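Local atomic coordinates of GTN Reductase (Agrobacterium tumefaciens, PDB entry 5N6G), a protein that probably reduces activated C=C double bonds with a bound flavin mononucleotide, as an Old Yellow Enzyme-type ene-reductase supplied with electrons by NADH or NADPH. Residues A[7-11]-A[12-16]; A[176-179]-A[180-183]; A[184-187]-A[188-191]; A[252-255]-A[256-260]. One frame throughout, in Å; residues are numbered along the deposited sequence.

Contact 1: residues A[7-11]-A[12-16]; sequences PAQAG and DIALA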
loop_
_atom_site.group_PDB
_atom_site.type_symbol
_atom_site.label_atom_id
_atom_site.label_comp_id
_atom_site.label_asym_id
_atom_site.label_seq_id
_atom_site.Cartn_x
_atom_site.Cartn_y
_atom_site.Cartn_z
ATOM N N PRO A 7 6.548 -14.238 16.996
ATOM C CA PRO A 7 5.525 -14.414 15.958
ATOM C C PRO A 7 4.245 -13.655 16.256
ATOM O O PRO A 7 3.964 -13.227 17.379
ATOM C CB PRO A 7 5.268 -15.925 15.952
ATOM C CG PRO A 7 6.440 -16.534 16.643
ATOM C CD PRO A 7 6.943 -15.521 17.606
ATOM N N ALA A 8 3.454 -13.497 15.201
ATOM C CA ALA A 8 2.158 -12.858 15.300
ATOM C C ALA A 8 1.191 -13.525 14.340
ATOM O O ALA A 8 1.577 -14.336 13.488
ATOM C CB ALA A 8 2.249 -11.371 14.991
ATOM N N GLN A 9 -0.075 -13.156 14.481
ATOM C CA GLN A 9 -1.141 -13.671 13.637
ATOM C C GLN A 9 -1.904 -12.487 13.072
ATOM O O GLN A 9 -2.344 -11.614 13.828
ATOM C CB GLN A 9 -2.079 -14.588 14.438
ATOM C CG GLN A 9 -3.082 -15.353 13.582
ATOM C CD GLN A 9 -2.441 -16.516 12.849
ATOM O OE1 GLN A 9 -1.434 -17.060 13.293
ATOM N NE2 GLN A 9 -3.041 -16.926 11.741
ATOM N N ALA A 10 -2.044 -12.438 11.757
ATOM C CA ALA A 10 -2.832 -11.399 11.093
ATOM C C ALA A 10 -3.962 -12.135 10.392
ATOM O O ALA A 10 -3.764 -12.658 9.298
ATOM C CB ALA A 10 -1.993 -10.596 10.108
ATOM N N GLY A 11 -5.113 -12.218 11.034
ATOM C CA GLY A 11 -6.214 -12.962 10.446
ATOM C C GLY A 11 -5.801 -14.406 10.233
ATOM O O GLY A 11 -5.419 -15.105 11.179
ATOM N N ASP A 12 -5.843 -14.862 8.980
ATOM C CA ASP A 12 -5.452 -16.221 8.620
ATOM C C ASP A 12 -3.959 -16.378 8.382
ATOM O O ASP A 12 -3.514 -17.497 8.102
ATOM C CB ASP A 12 -6.186 -16.675 7.349
ATOM C CG ASP A 12 -7.692 -16.651 7.498
ATOM O OD1 ASP A 12 -8.177 -16.810 8.632
ATOM O OD2 ASP A 12 -8.388 -16.472 6.476
ATOM N N ILE A 13 -3.178 -15.306 8.487
ATOM C CA ILE A 13 -1.772 -15.324 8.106
ATOM C C ILE A 13 -0.920 -15.378 9.368
ATOM O O ILE A 13 -0.999 -14.485 10.219
ATOM C CB ILE A 13 -1.411 -14.095 7.259
ATOM C CG1 ILE A 13 -2.403 -13.949 6.097
ATOM C CG2 ILE A 13 -0.002 -14.246 6.716
ATOM C CD1 ILE A 13 -2.277 -12.650 5.335
ATOM N N ALA A 14 -0.083 -16.404 9.469
ATOM C CA ALA A 14 0.872 -16.536 10.565
ATOM C C ALA A 14 2.185 -15.864 10.193
ATOM O O ALA A 14 2.764 -16.187 9.159
ATOM C CB ALA A 14 1.120 -18.009 10.877
ATOM N N LEU A 15 2.659 -14.946 11.041
ATOM C CA LEU A 15 3.920 -14.239 10.827
ATOM C C LEU A 15 4.992 -14.763 11.770
ATOM O O LEU A 15 4.744 -14.937 12.968
ATOM C CB LEU A 15 3.791 -12.738 11.072
ATOM C CG LEU A 15 2.888 -11.876 10.170
ATOM C CD1 LEU A 15 1.423 -12.074 10.431
ATOM C CD2 LEU A 15 3.263 -10.411 10.342
ATOM N N ALA A 16 6.201 -14.974 11.240
ATOM C CA ALA A 16 7.296 -15.490 12.072
ATOM C C ALA A 16 7.865 -14.428 12.999
ATOM O O ALA A 16 8.523 -14.769 13.988
ATOM C CB ALA A 16 8.419 -16.044 11.200
HETATM O O HOH W 1 -2.262 -19.555 10.376
#
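Gln9 sends its CG anti to the backbone N (chi1 -170°) and then bends at chi2 (76°), which folds the amide back over the neighbouring strand, OE1 lying 3.6 Å from Ala14 CB. The other end of the amide points to the turn: NE2 bonds to Gly11 O at 3.0 Å, with the acceptor in the amide plane, and a water joins the same NE2 to Asp12 O, its second bond weak. On the face with Ala8, Ala10 and Ile13, Leu15 turns CG away from its own carbonyl carbon (chi1 -65°) and lays CD1 against Ala10 CB, 3.7 Å away; Leu301 of the barrel strand 301-305 covers this apolar side. The backbones pair through Ala8 with Leu15 and through Ala10 with Ile13, two bonds each. The shortest runs from Leu15 N to Ala8 O at 2.7 Å, and Ala10 N to Ile13 O is almost straight. Gly11, with positive phi, and Asp12 form the corner of a type II' turn. The whole is a two-residue beta hairpin, strands 8-10 and 13-15, laid with its apolar face on one end of the TIM barrel just ahead of the first barrel strand.

Contact 2: residues A[176-179]-A[180-183]; sequences EIHA and ANGY. With 8OZ (2-Phenylacrylic acid), chain C; FMN (flavin mononucleotide), chain B.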
loop_
_atom_site.group_PDB
_atom_site.type_symbol
_atom_site.label_atom_id
_atom_site.label_comp_id
_atom_site.label_asym_id
_atom_site.label_seq_id
_atom_site.Cartn_x
_atom_site.Cartn_y
_atom_site.Cartn_z
ATOM N N GLU A 176 -3.176 -6.422 0.729
ATOM C CA GLU A 176 -3.325 -5.143 1.401
ATOM C C GLU A 176 -3.995 -4.189 0.425
ATOM O O GLU A 176 -3.427 -3.878 -0.626
ATOM C CB GLU A 176 -1.977 -4.584 1.856
ATOM C CG GLU A 176 -2.078 -3.200 2.482
ATOM C CD GLU A 176 -0.755 -2.679 3.035
ATOM O OE1 GLU A 176 -0.358 -3.049 4.180
ATOM O OE2 GLU A 176 -0.127 -1.855 2.331
ATOM N N ILE A 177 -5.181 -3.710 0.768
ATOM C CA ILE A 177 -5.833 -2.708 -0.068
ATOM C C ILE A 177 -5.099 -1.386 0.113
ATOM O O ILE A 177 -4.978 -0.877 1.228
ATOM C CB ILE A 177 -7.316 -2.573 0.302
ATOM C CG1 ILE A 177 -8.087 -3.842 -0.031
ATOM C CG2 ILE A 177 -7.926 -1.409 -0.423
ATOM C CD1 ILE A 177 -9.405 -3.980 0.745
ATOM N N HIS A 178 -4.608 -0.808 -0.982
ATOM C CA HIS A 178 -3.973 0.508 -0.919
ATOM C C HIS A 178 -5.038 1.583 -0.777
ATOM O O HIS A 178 -5.672 1.986 -1.758
ATOM C CB HIS A 178 -3.130 0.766 -2.153
ATOM C CG HIS A 178 -2.124 1.856 -1.978
ATOM N ND1 HIS A 178 -2.268 2.869 -1.055
ATOM C CD2 HIS A 178 -0.940 2.079 -2.600
ATOM C CE1 HIS A 178 -1.207 3.657 -1.098
ATOM N NE2 HIS A 178 -0.393 3.209 -2.038
ATOM N N ALA A 179 -5.227 2.089 0.439
ATOM C CA ALA A 179 -6.205 3.140 0.681
ATOM C C ALA A 179 -5.519 4.358 1.271
ATOM O O ALA A 179 -6.099 5.090 2.086
ATOM C CB ALA A 179 -7.324 2.657 1.594
ATOM N N ALA A 180 -4.292 4.601 0.826
ATOM C CA ALA A 180 -3.398 5.574 1.403
ATOM C C ALA A 180 -2.818 6.480 0.309
ATOM O O ALA A 180 -3.119 6.346 -0.879
ATOM C CB ALA A 180 -2.277 4.870 2.196
ATOM N N ASN A 181 -2.042 7.451 0.759
ATOM C CA ASN A 181 -1.151 8.286 -0.051
ATOM C C ASN A 181 -1.821 8.930 -1.262
ATOM O O ASN A 181 -1.195 9.114 -2.303
ATOM C CB ASN A 181 0.073 7.492 -0.476
ATOM C CG ASN A 181 0.856 7.001 0.714
ATOM O OD1 ASN A 181 0.846 7.632 1.773
ATOM N ND2 ASN A 181 1.532 5.888 0.562
ATOM N N GLY A 182 -3.051 9.398 -1.084
ATOM C CA GLY A 182 -3.678 10.219 -2.119
ATOM C C GLY A 182 -4.155 9.493 -3.356
ATOM O O GLY A 182 -4.432 10.159 -4.354
ATOM N N TYR A 183 -4.238 8.168 -3.341
ATOM C CA TYR A 183 -4.689 7.424 -4.510
ATOM C C TYR A 183 -6.215 7.298 -4.485
ATOM O O TYR A 183 -6.897 8.066 -3.807
ATOM C CB TYR A 183 -3.917 6.113 -4.614
ATOM C CG TYR A 183 -2.453 6.424 -4.910
ATOM C CD1 TYR A 183 -2.080 6.993 -6.111
ATOM C CD2 TYR A 183 -1.457 6.195 -3.966
ATOM C CE1 TYR A 183 -0.746 7.283 -6.398
ATOM C CE2 TYR A 183 -0.121 6.508 -4.242
ATOM C CZ TYR A 183 0.219 7.032 -5.459
ATOM O OH TYR A 183 1.525 7.336 -5.750
HETATM C C4 8OZ C . 6.728 6.416 -4.491
HETATM C C5 8OZ C . 6.766 6.511 -5.863
HETATM C C6 8OZ C . 5.673 6.123 -6.605
HETATM C C7 8OZ C . 4.546 5.621 -5.978
HETATM C C8 8OZ C . 2.783 5.482 -2.684
HETATM C C 8OZ C . 2.779 3.773 -4.445
HETATM O O 8OZ C . 1.941 4.909 -2.036
HETATM C C1 8OZ C . 3.338 4.858 -3.930
HETATM C C2 8OZ C . 4.504 5.504 -4.595
HETATM C C3 8OZ C . 5.605 5.922 -3.853
HETATM O O1 8OZ C . 3.235 6.668 -2.357
HETATM N N1 FMN B . 3.825 3.323 0.004
HETATM C C2 FMN B . 2.806 2.536 -0.472
HETATM O O2 FMN B . 1.736 2.390 0.161
HETATM N N3 FMN B . 2.970 1.862 -1.662
HETATM C C4 FMN B . 4.080 1.928 -2.484
HETATM O O4 FMN B . 4.145 1.247 -3.508
HETATM C C4A FMN B . 5.136 2.784 -1.991
HETATM N N5 FMN B . 6.237 2.875 -2.694
HETATM C C5A FMN B . 7.298 3.565 -2.136
HETATM C C6 FMN B . 8.511 3.575 -2.815
HETATM C C7 FMN B . 9.639 4.152 -2.249
HETATM C C7M FMN B . 10.940 4.109 -3.012
HETATM C C8 FMN B . 9.561 4.745 -0.984
HETATM C C8M FMN B . 10.778 5.323 -0.315
HETATM C C9 FMN B . 8.344 4.760 -0.307
HETATM C C9A FMN B . 7.217 4.165 -0.874
HETATM N N10 FMN B . 6.000 4.064 -0.165
HETATM C C10 FMN B . 4.932 3.405 -0.708
HETATM C "C1'" FMN B . 5.968 4.514 1.234
HETATM C "C2'" FMN B . 6.608 3.482 2.153
HETATM O "O2'" FMN B . 5.835 2.276 2.174
HETATM C "C3'" FMN B . 6.782 3.979 3.588
HETATM O "O3'" FMN B . 5.522 4.404 4.102
HETATM C "C4'" FMN B . 7.771 5.136 3.719
HETATM O "O4'" FMN B . 9.011 4.800 3.091
HETATM C "C5'" FMN B . 7.988 5.546 5.164
HETATM O "O5'" FMN B . 8.568 4.460 5.915
HETATM P P FMN B . 10.130 4.377 6.352
HETATM O O1P FMN B . 10.360 5.568 7.257
HETATM O O2P FMN B . 10.918 4.509 5.060
HETATM O O3P FMN B . 10.258 3.057 7.020
#
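His178 and Tyr183 meet where strand 174-178 of the TIM barrel runs out into the loop before helix 184-189, the loop that carries part of the substrate pocket. The close-packed part is the imidazole. The backbone N of Ala180 donates to His178 ND1 at 3.3 Å, nearly in the ring plane, which helps to hold the rotation of the ring. Tyr183 turns an edge toward the imidazole face in an offset edge-to-face pair, centroids 5.3 Å apart and planes at 71°. Trp99 stacks on His178 and meets Tyr183 edge-to-face, so the two rings share a third aromatic neighbour. The chain bends here in a type I' turn from Ala180 to Tyr183.

Packing is looser toward Asn181, whose ND2 stays 3.9 Å from His178 CE1 and whose other amide end, OD1, is held by Thr271. The two side chains are joined chiefly through the ligand: His178 NE2 at 2.9 Å and Asn181 ND2 at 2.8 Å both donate to one carboxylate oxygen, O, of 2-phenylacrylic acid, as the paired His and Asn of Old Yellow Enzymes hold a substrate's activating group. Tyr183 OH, bonded to Tyr65 OH, lies 3.6 Å from ligand C1, and the flavin also comes close, FMN O2 lying 3.2 Å from His178 NE2.

Contact 3: residues A[184-187]-A[188-191]; sequences LIEQ and FLKS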
loop_
_atom_site.group_PDB
_atom_site.type_symbol
_atom_site.label_atom_id
_atom_site.label_comp_id
_atom_site.label_asym_id
_atom_site.label_seq_id
_atom_site.Cartn_x
_atom_site.Cartn_y
_atom_site.Cartn_z
ATOM N N LEU A 184 -6.779 6.415 -5.308
ATOM C CA LEU A 184 -8.215 6.510 -5.613
ATOM C C LEU A 184 -9.079 6.490 -4.355
ATOM O O LEU A 184 -10.009 7.294 -4.231
ATOM C CB LEU A 184 -8.647 5.388 -6.549
ATOM C CG LEU A 184 -10.131 5.438 -6.959
ATOM C CD1 LEU A 184 -10.419 6.651 -7.816
ATOM C CD2 LEU A 184 -10.552 4.136 -7.675
ATOM N N ILE A 185 -8.861 5.522 -3.464
ATOM C CA ILE A 185 -9.750 5.396 -2.315
ATOM C C ILE A 185 -9.650 6.640 -1.452
ATOM O O ILE A 185 -10.665 7.161 -0.972
ATOM C CB ILE A 185 -9.446 4.112 -1.528
ATOM C CG1 ILE A 185 -9.753 2.887 -2.402
ATOM C CG2 ILE A 185 -10.308 4.035 -0.268
ATOM C CD1 ILE A 185 -9.332 1.553 -1.807
ATOM N N GLU A 186 -8.431 7.146 -1.255
ATOM C CA GLU A 186 -8.236 8.371 -0.483
ATOM C C GLU A 186 -8.859 9.575 -1.158
ATOM O O GLU A 186 -9.298 10.516 -0.484
ATOM C CB GLU A 186 -6.755 8.674 -0.273
ATOM C CG GLU A 186 -6.261 8.282 1.049
ATOM C CD GLU A 186 -5.116 9.149 1.577
ATOM O OE1 GLU A 186 -4.689 10.177 0.969
ATOM O OE2 GLU A 186 -4.649 8.752 2.650
ATOM N N GLN A 187 -8.852 9.599 -2.488
ATOM C CA GLN A 187 -9.484 10.692 -3.219
ATOM C C GLN A 187 -10.979 10.782 -2.904
ATOM O O GLN A 187 -11.535 11.877 -2.773
ATOM C CB GLN A 187 -9.247 10.520 -4.722
ATOM C CG GLN A 187 -7.808 10.769 -5.148
ATOM C CD GLN A 187 -7.426 10.097 -6.465
ATOM O OE1 GLN A 187 -8.227 10.013 -7.394
ATOM N NE2 GLN A 187 -6.179 9.662 -6.556
ATOM N N PHE A 188 -11.640 9.632 -2.757
ATOM C CA PHE A 188 -13.028 9.620 -2.292
ATOM C C PHE A 188 -13.132 10.032 -0.827
ATOM O O PHE A 188 -14.079 10.735 -0.439
ATOM C CB PHE A 188 -13.623 8.224 -2.448
ATOM C CG PHE A 188 -14.193 7.904 -3.810
ATOM C CD1 PHE A 188 -13.409 7.327 -4.793
ATOM C CD2 PHE A 188 -15.525 8.159 -4.104
ATOM C CE1 PHE A 188 -13.939 7.034 -6.029
ATOM C CE2 PHE A 188 -16.076 7.838 -5.335
ATOM C CZ PHE A 188 -15.285 7.279 -6.299
ATOM N N LEU A 189 -12.183 9.598 0.003
ATOM C CA LEU A 189 -12.274 9.830 1.449
ATOM C C LEU A 189 -12.092 11.294 1.815
ATOM O O LEU A 189 -12.809 11.821 2.677
ATOM C CB LEU A 189 -11.192 9.047 2.190
ATOM C CG LEU A 189 -11.270 7.546 2.370
ATOM C CD1 LEU A 189 -9.984 7.088 3.033
ATOM C CD2 LEU A 189 -12.465 7.194 3.212
ATOM N N LYS A 190 -11.107 11.960 1.222
ATOM C CA LYS A 190 -10.680 13.279 1.693
ATOM C C LYS A 190 -11.396 14.428 0.972
ATOM O O LYS A 190 -11.789 14.338 -0.194
ATOM C CB LYS A 190 -9.157 13.404 1.602
ATOM C CG LYS A 190 -8.459 12.435 2.547
ATOM C CD LYS A 190 -6.969 12.601 2.617
ATOM C CE LYS A 190 -6.375 11.651 3.653
ATOM N NZ LYS A 190 -4.882 11.572 3.627
ATOM N N SER A 191 -11.532 15.542 1.680
ATOM C CA SER A 191 -12.414 16.611 1.223
ATOM C C SER A 191 -11.897 17.315 -0.029
ATOM O O SER A 191 -12.695 17.768 -0.855
ATOM C CB SER A 191 -12.601 17.639 2.341
ATOM O OG SER A 191 -13.220 17.058 3.469
#
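Phe188 lies beside Leu184 one helical turn on, the two side chains pointing the same way, with Phe188 CE1 4.0 Å from Leu184 CD1. Its ring edge also faces the Leu184 carbonyl, Phe188 CD1 to Leu184 O 3.4 Å, while its own N bonds to that same Leu184 O at 3.2 Å. Leu189 continues the helical ladder with its N to Ile185 O at 3.0 Å, the donor in the carbonyl plane. Its side chain packs lightly on Ile185 and also touches Leu211 of helix 204-222 and Tyr249 and Val252 of helix 245-256.

Lys190 still gives its N to Glu186 O at 2.9 Å, yet it is the first residue to leave helical backbone angles, so the short helix ends here. Its side chain, with CG anti to the carbonyl carbon (chi1 -65°), is extended and crosses the Glu186 side chain at an angle. Lys190 NZ stands 3.0 Å from Glu186 OE2 and equally far from OE1, a salt bridge whose two hydrogen bonds are each weak in geometry. Both partners are held further: the lysine also donates to Ser232 O, while Glu186 OE1 takes Gly182 N and OE2 takes Ser232 OG. A buried carboxylate so surrounded by donors is probably kept ionised, and these further bonds link the ion pair at the end of helix 184-189 both to the helix's own preceding loop and to the one after strand 227-231.

Contact 4: residues A[252-255]-A[256-260]; sequences VVEQ and LGKRN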
loop_
_atom_site.group_PDB
_atom_site.type_symbol
_atom_site.label_atom_id
_atom_site.label_comp_id
_atom_site.label_asym_id
_atom_site.label_seq_id
_atom_site.Cartn_x
_atom_site.Cartn_y
_atom_site.Cartn_z
ATOM N N VAL A 252 -14.003 5.527 9.838
ATOM C CA VAL A 252 -13.543 4.469 8.938
ATOM C C VAL A 252 -13.135 3.239 9.737
ATOM O O VAL A 252 -13.572 2.119 9.443
ATOM C CB VAL A 252 -12.391 4.973 8.053
ATOM C CG1 VAL A 252 -11.667 3.817 7.385
ATOM C CG2 VAL A 252 -12.965 5.929 6.998
ATOM N N VAL A 253 -12.278 3.421 10.747
ATOM C CA VAL A 253 -11.801 2.223 11.441
ATOM C C VAL A 253 -12.857 1.642 12.371
ATOM O O VAL A 253 -12.835 0.436 12.636
ATOM C CB VAL A 253 -10.486 2.415 12.220
ATOM C CG1 VAL A 253 -9.336 2.503 11.301
ATOM C CG2 VAL A 253 -10.566 3.562 13.232
ATOM N N GLU A 254 -13.804 2.442 12.872
ATOM C CA GLU A 254 -14.934 1.862 13.577
ATOM C C GLU A 254 -15.666 0.875 12.673
ATOM O O GLU A 254 -16.035 -0.218 13.102
ATOM C CB GLU A 254 -15.867 2.977 14.045
ATOM C CG GLU A 254 -17.095 2.502 14.745
ATOM C CD GLU A 254 -18.239 3.502 14.669
ATOM O OE1 GLU A 254 -18.010 4.659 14.242
ATOM O OE2 GLU A 254 -19.375 3.118 15.019
ATOM N N GLN A 255 -15.866 1.251 11.415
ATOM C CA GLN A 255 -16.530 0.347 10.491
ATOM C C GLN A 255 -15.651 -0.844 10.151
ATOM O O GLN A 255 -16.147 -1.970 10.048
ATOM C CB GLN A 255 -16.935 1.088 9.219
ATOM C CG GLN A 255 -17.830 2.281 9.454
ATOM C CD GLN A 255 -18.866 2.089 10.540
ATOM O OE1 GLN A 255 -19.657 1.158 10.504
ATOM N NE2 GLN A 255 -18.860 2.978 11.522
ATOM N N LEU A 256 -14.333 -0.626 9.980
ATOM C CA LEU A 256 -13.428 -1.737 9.698
ATOM C C LEU A 256 -13.345 -2.703 10.871
ATOM O O LEU A 256 -13.112 -3.898 10.674
ATOM C CB LEU A 256 -12.038 -1.211 9.338
ATOM C CG LEU A 256 -11.983 -0.420 8.031
ATOM C CD1 LEU A 256 -10.574 0.153 7.868
ATOM C CD2 LEU A 256 -12.324 -1.212 6.806
ATOM N N GLY A 257 -13.543 -2.204 12.093
ATOM C CA GLY A 257 -13.540 -3.052 13.272
ATOM C C GLY A 257 -14.643 -4.077 13.294
ATOM O O GLY A 257 -14.589 -5.033 14.076
ATOM N N LYS A 258 -15.657 -3.893 12.459
ATOM C CA LYS A 258 -16.787 -4.801 12.359
ATOM C C LYS A 258 -16.567 -5.914 11.349
ATOM O O LYS A 258 -17.399 -6.844 11.288
ATOM C CB LYS A 258 -18.031 -4.015 11.965
ATOM C CG LYS A 258 -18.480 -2.968 12.976
ATOM C CD LYS A 258 -19.536 -2.085 12.368
ATOM C CE LYS A 258 -20.015 -1.035 13.355
ATOM N NZ LYS A 258 -21.077 -0.206 12.711
ATOM N N ARG A 259 -15.462 -5.877 10.606
ATOM C CA ARG A 259 -15.298 -6.693 9.401
ATOM C C ARG A 259 -14.264 -7.820 9.487
ATOM O O ARG A 259 -13.963 -8.436 8.461
ATOM C CB ARG A 259 -14.992 -5.771 8.227
ATOM C CG ARG A 259 -16.269 -5.017 7.806
ATOM C CD ARG A 259 -15.989 -3.772 7.083
ATOM N NE ARG A 259 -17.103 -3.356 6.239
ATOM C CZ ARG A 259 -18.091 -2.538 6.607
ATOM N NH1 ARG A 259 -18.160 -2.031 7.835
ATOM N NH2 ARG A 259 -19.014 -2.204 5.717
ATOM N N ASN A 260 -13.729 -8.128 10.659
ATOM C CA ASN A 260 -12.919 -9.337 10.823
ATOM C C ASN A 260 -11.697 -9.346 9.901
ATOM O O ASN A 260 -11.287 -10.397 9.402
ATOM C CB ASN A 260 -13.777 -10.580 10.596
ATOM C CG ASN A 260 -14.854 -10.728 11.651
ATOM O OD1 ASN A 260 -16.051 -10.654 11.369
ATOM N ND2 ASN A 260 -14.423 -10.923 12.879
#
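Gln255 O is gripped by two donors at the C-terminal end of helix 245-256 in the TIM barrel, where the chain leaves through a type I turn, Leu256 to Arg259, on its way to strand 263-267. Lys258 N comes to it at 3.1 Å and Arg259 NH1 at 3.0 Å, from opposite faces of the carbonyl plane, both well out of it. The oxygen lies in the guanidinium plane, at the edge of the group, which, with the Asp216 bond, helps to hold the guanidinium. Arg259 reaches it with a chain extended from CG to NE, and its NE forms that salt bridge with Asp216 of helix 204-222, so the residue links the end of helix 245-256 to helix 204-222, the one before it.

The last helical bonds precede this grip: Leu256 N to Val252 O lies in the carbonyl plane, and Gly257 N takes Val253 O at 2.8 Å together with a weak bond to Glu254 O. Val252 and Leu256 lie side by side on the buried flank, Val252 CG1 to Leu256 CD1 3.9 Å, Val252 also touching Leu211 and Leu256 touching Ile229 of the barrel. Val253 also reaches Leu256 CD1 and packs on Phe289 and Tyr293 of helix 286-295. Gln255 bends at chi2 (-38°) to run alongside the fully extended Lys258. The lysine gives its ammonium to this neighbouring amide, with Lys258 NZ 3.0 Å from Gln255 OE1.

The four contacts all belong to one TIM-barrel domain. Contact 2 forms part of the site, with His178, Asn181 and Tyr183 lining the pocket of 2-phenylacrylic acid, and contact 3 continues directly from it: their centres are about 9 Å apart, and Ile177 CG2 packs on Ile185 CD1 at 3.6 Å. Glu186 in contact 3 stays about 9 Å from either ligand, side chain to nearest atom. Contact 4 meets contact 3 where Val252 CG2 touches Leu189 CD2 at 4.0 Å, helix to helix. Contact 1 touches none of the others; it lies across the chain's centre from contact 3, centres about 30 Å apart, and away from the pocket.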